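Long-range contact in cytochrome c, mono-and diheme variant (Methylophaga aminisulfidivorans MP, PDB 7C90), which probably carries electrons through its covalently bound heme c, as cytochromes cL do when they accept them from methanol dehydrogenase: residues L34-T39 and N116-F121. Residues are numbered along the deposited sequence; the frame is centred on the assembly and turned at random.
Sequences LVFRNT and NDKGLF
Lys-118 reaches from the first turn of helix 117-126 to the backbone of Val-35, and a long aliphatic chain ending in an amine suits that span. Its CB starts the chain off with CG anti to the backbone N (chi1 174°), which aims it at the loop. CG then lies 3.9 Å from CE1 of Phe-36, and CD, in a chain extended at chi2 and chi3, stays 4.3 Å from that CE1. CE passes over one face of the Phe-36 ring and near Leu-34 CD2, apolar company for the aliphatic part, but lies closer to Val-35 O (3.3 Å). A bend at chi4 (-64°) turns NZ to this carbonyl, giving a 2.9 Å hydrogen bond to Val-35 O from a donor tilted 32° from the carbonyl plane. NZ also forms a salt bridge with Glu-122, whose OE2 accepts from Arg-37 N as well. With an alanine here, Val-35 O and the Glu-122 carboxylate would probably lose a partner, and the Phe-36 face its cover. Asn-116 is the N-cap, its short side chain bringing OD1 back to accept from Gly-119 N (2.9 Å). The arrangement joins an N-terminal loop to a heme-contacting helix of the cytochrome c fold, where Leu-120 touches the heme.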
loop_
_atom_site.group_PDB
_atom_site.type_symbol
_atom_site.label_atom_id
_atom_site.label_comp_id
_atom_site.label_asym_id
_atom_site.label_seq_id
_atom_site.Cartn_x
_atom_site.Cartn_y
_atom_site.Cartn_z
ATOM N N LEU A 34 4.078 -27.082 -20.569
ATOM C CA LEU A 34 3.243 -26.122 -19.813
ATOM C C LEU A 34 3.471 -24.682 -20.287
ATOM O O LEU A 34 4.609 -24.278 -20.436
ATOM C CB LEU A 34 3.578 -26.236 -18.329
ATOM C CG LEU A 34 2.886 -27.365 -17.576
ATOM C CD1 LEU A 34 2.991 -27.157 -16.082
ATOM C CD2 LEU A 34 1.434 -27.459 -17.969
ATOM N N VAL A 35 2.384 -23.950 -20.498
ATOM C CA VAL A 35 2.465 -22.508 -20.844
ATOM C C VAL A 35 2.228 -21.690 -19.569
ATOM O O VAL A 35 1.124 -21.664 -19.088
ATOM C CB VAL A 35 1.490 -22.130 -21.970
ATOM C CG1 VAL A 35 1.667 -20.688 -22.396
ATOM C CG2 VAL A 35 1.624 -23.053 -23.155
ATOM N N PHE A 36 3.276 -21.070 -19.042
ATOM C CA PHE A 36 3.145 -20.211 -17.842
ATOM C C PHE A 36 2.840 -18.782 -18.290
ATOM O O PHE A 36 3.557 -18.250 -19.123
ATOM C CB PHE A 36 4.389 -20.306 -16.967
ATOM C CG PHE A 36 4.589 -21.657 -16.344
ATOM C CD1 PHE A 36 3.986 -21.983 -15.151
ATOM C CD2 PHE A 36 5.345 -22.619 -16.975
ATOM C CE1 PHE A 36 4.165 -23.231 -14.587
ATOM C CE2 PHE A 36 5.516 -23.867 -16.407
ATOM C CZ PHE A 36 4.928 -24.168 -15.215
ATOM N N ARG A 37 1.789 -18.200 -17.722
ATOM C CA ARG A 37 1.350 -16.854 -18.143
ATOM C C ARG A 37 1.253 -15.882 -16.966
ATOM O O ARG A 37 0.879 -16.278 -15.885
ATOM C CB ARG A 37 0.008 -16.935 -18.869
ATOM C CG ARG A 37 -0.024 -17.887 -20.053
ATOM C CD ARG A 37 -1.267 -17.702 -20.889
ATOM N NE ARG A 37 -1.281 -18.518 -22.090
ATOM C CZ ARG A 37 -0.899 -18.109 -23.293
ATOM N NH1 ARG A 37 -0.459 -16.882 -23.479
ATOM N NH2 ARG A 37 -0.959 -18.934 -24.319
ATOM N N ASN A 38 1.622 -14.642 -17.248
ATOM C CA ASN A 38 1.512 -13.471 -16.358
ATOM C C ASN A 38 0.045 -13.297 -15.908
ATOM O O ASN A 38 -0.873 -13.311 -16.734
ATOM C CB ASN A 38 2.104 -12.253 -17.050
ATOM C CG ASN A 38 2.111 -11.048 -16.140
ATOM O OD1 ASN A 38 1.055 -10.505 -15.837
ATOM N ND2 ASN A 38 3.291 -10.656 -15.677
ATOM N N THR A 39 -0.152 -13.120 -14.611
ATOM C CA THR A 39 -1.468 -13.071 -13.939
ATOM C C THR A 39 -2.290 -11.863 -14.430
ATOM O O THR A 39 -3.524 -11.970 -14.485
ATOM C CB THR A 39 -1.206 -13.060 -12.429
ATOM O OG1 THR A 39 -0.571 -14.309 -12.150
ATOM C CG2 THR A 39 -2.479 -12.856 -11.641
ATOM N N ASN A 116 -4.771 -22.734 -7.404
ATOM C CA ASN A 116 -3.949 -23.890 -7.842
ATOM C C ASN A 116 -2.474 -23.460 -7.875
ATOM O O ASN A 116 -2.187 -22.239 -7.881
ATOM C CB ASN A 116 -4.527 -24.484 -9.130
ATOM C CG ASN A 116 -4.323 -23.618 -10.351
ATOM O OD1 ASN A 116 -3.190 -23.334 -10.757
ATOM N ND2 ASN A 116 -5.428 -23.192 -10.943
ATOM N N ASP A 117 -1.552 -24.429 -7.851
ATOM C CA ASP A 117 -0.110 -24.143 -7.674
ATOM C C ASP A 117 0.484 -23.550 -8.967
ATOM O O ASP A 117 1.409 -22.704 -8.846
ATOM C CB ASP A 117 0.634 -25.360 -7.122
ATOM C CG ASP A 117 0.392 -25.558 -5.625
ATOM O OD1 ASP A 117 0.012 -24.567 -4.937
ATOM O OD2 ASP A 117 0.572 -26.702 -5.167
ATOM N N LYS A 118 -0.018 -23.896 -10.149
ATOM C CA LYS A 118 0.511 -23.297 -11.405
ATOM C C LYS A 118 0.212 -21.798 -11.384
ATOM O O LYS A 118 1.100 -21.010 -11.678
ATOM C CB LYS A 118 -0.101 -23.946 -12.643
ATOM C CG LYS A 118 0.284 -23.293 -13.972
ATOM C CD LYS A 118 -0.016 -24.194 -15.144
ATOM C CE LYS A 118 0.335 -23.607 -16.492
ATOM N NZ LYS A 118 -0.469 -22.403 -16.791
ATOM N N GLY A 119 -1.012 -21.410 -11.022
ATOM C CA GLY A 119 -1.374 -19.982 -10.980
ATOM C C GLY A 119 -0.593 -19.230 -9.908
ATOM O O GLY A 119 -0.096 -18.140 -10.194
ATOM N N LEU A 120 -0.475 -19.795 -8.710
ATOM C CA LEU A 120 0.231 -19.168 -7.567
ATOM C C LEU A 120 1.675 -18.896 -7.965
ATOM O O LEU A 120 2.157 -17.788 -7.672
ATOM C CB LEU A 120 0.173 -20.088 -6.347
ATOM C CG LEU A 120 0.785 -19.533 -5.061
ATOM C CD1 LEU A 120 0.220 -18.176 -4.703
ATOM C CD2 LEU A 120 0.575 -20.527 -3.927
ATOM N N PHE A 121 2.357 -19.882 -8.549
ATOM C CA PHE A 121 3.756 -19.704 -9.005
ATOM C C PHE A 121 3.767 -18.528 -10.014
ATOM O O PHE A 121 4.567 -17.601 -9.856
ATOM C CB PHE A 121 4.316 -20.991 -9.602
ATOM C CG PHE A 121 5.721 -20.835 -10.100
ATOM C CD1 PHE A 121 5.971 -20.384 -11.394
ATOM C CD2 PHE A 121 6.795 -21.107 -9.277
ATOM C CE1 PHE A 121 7.271 -20.190 -11.839
ATOM C CE2 PHE A 121 8.096 -20.934 -9.737
ATOM C CZ PHE A 121 8.326 -20.478 -11.010
#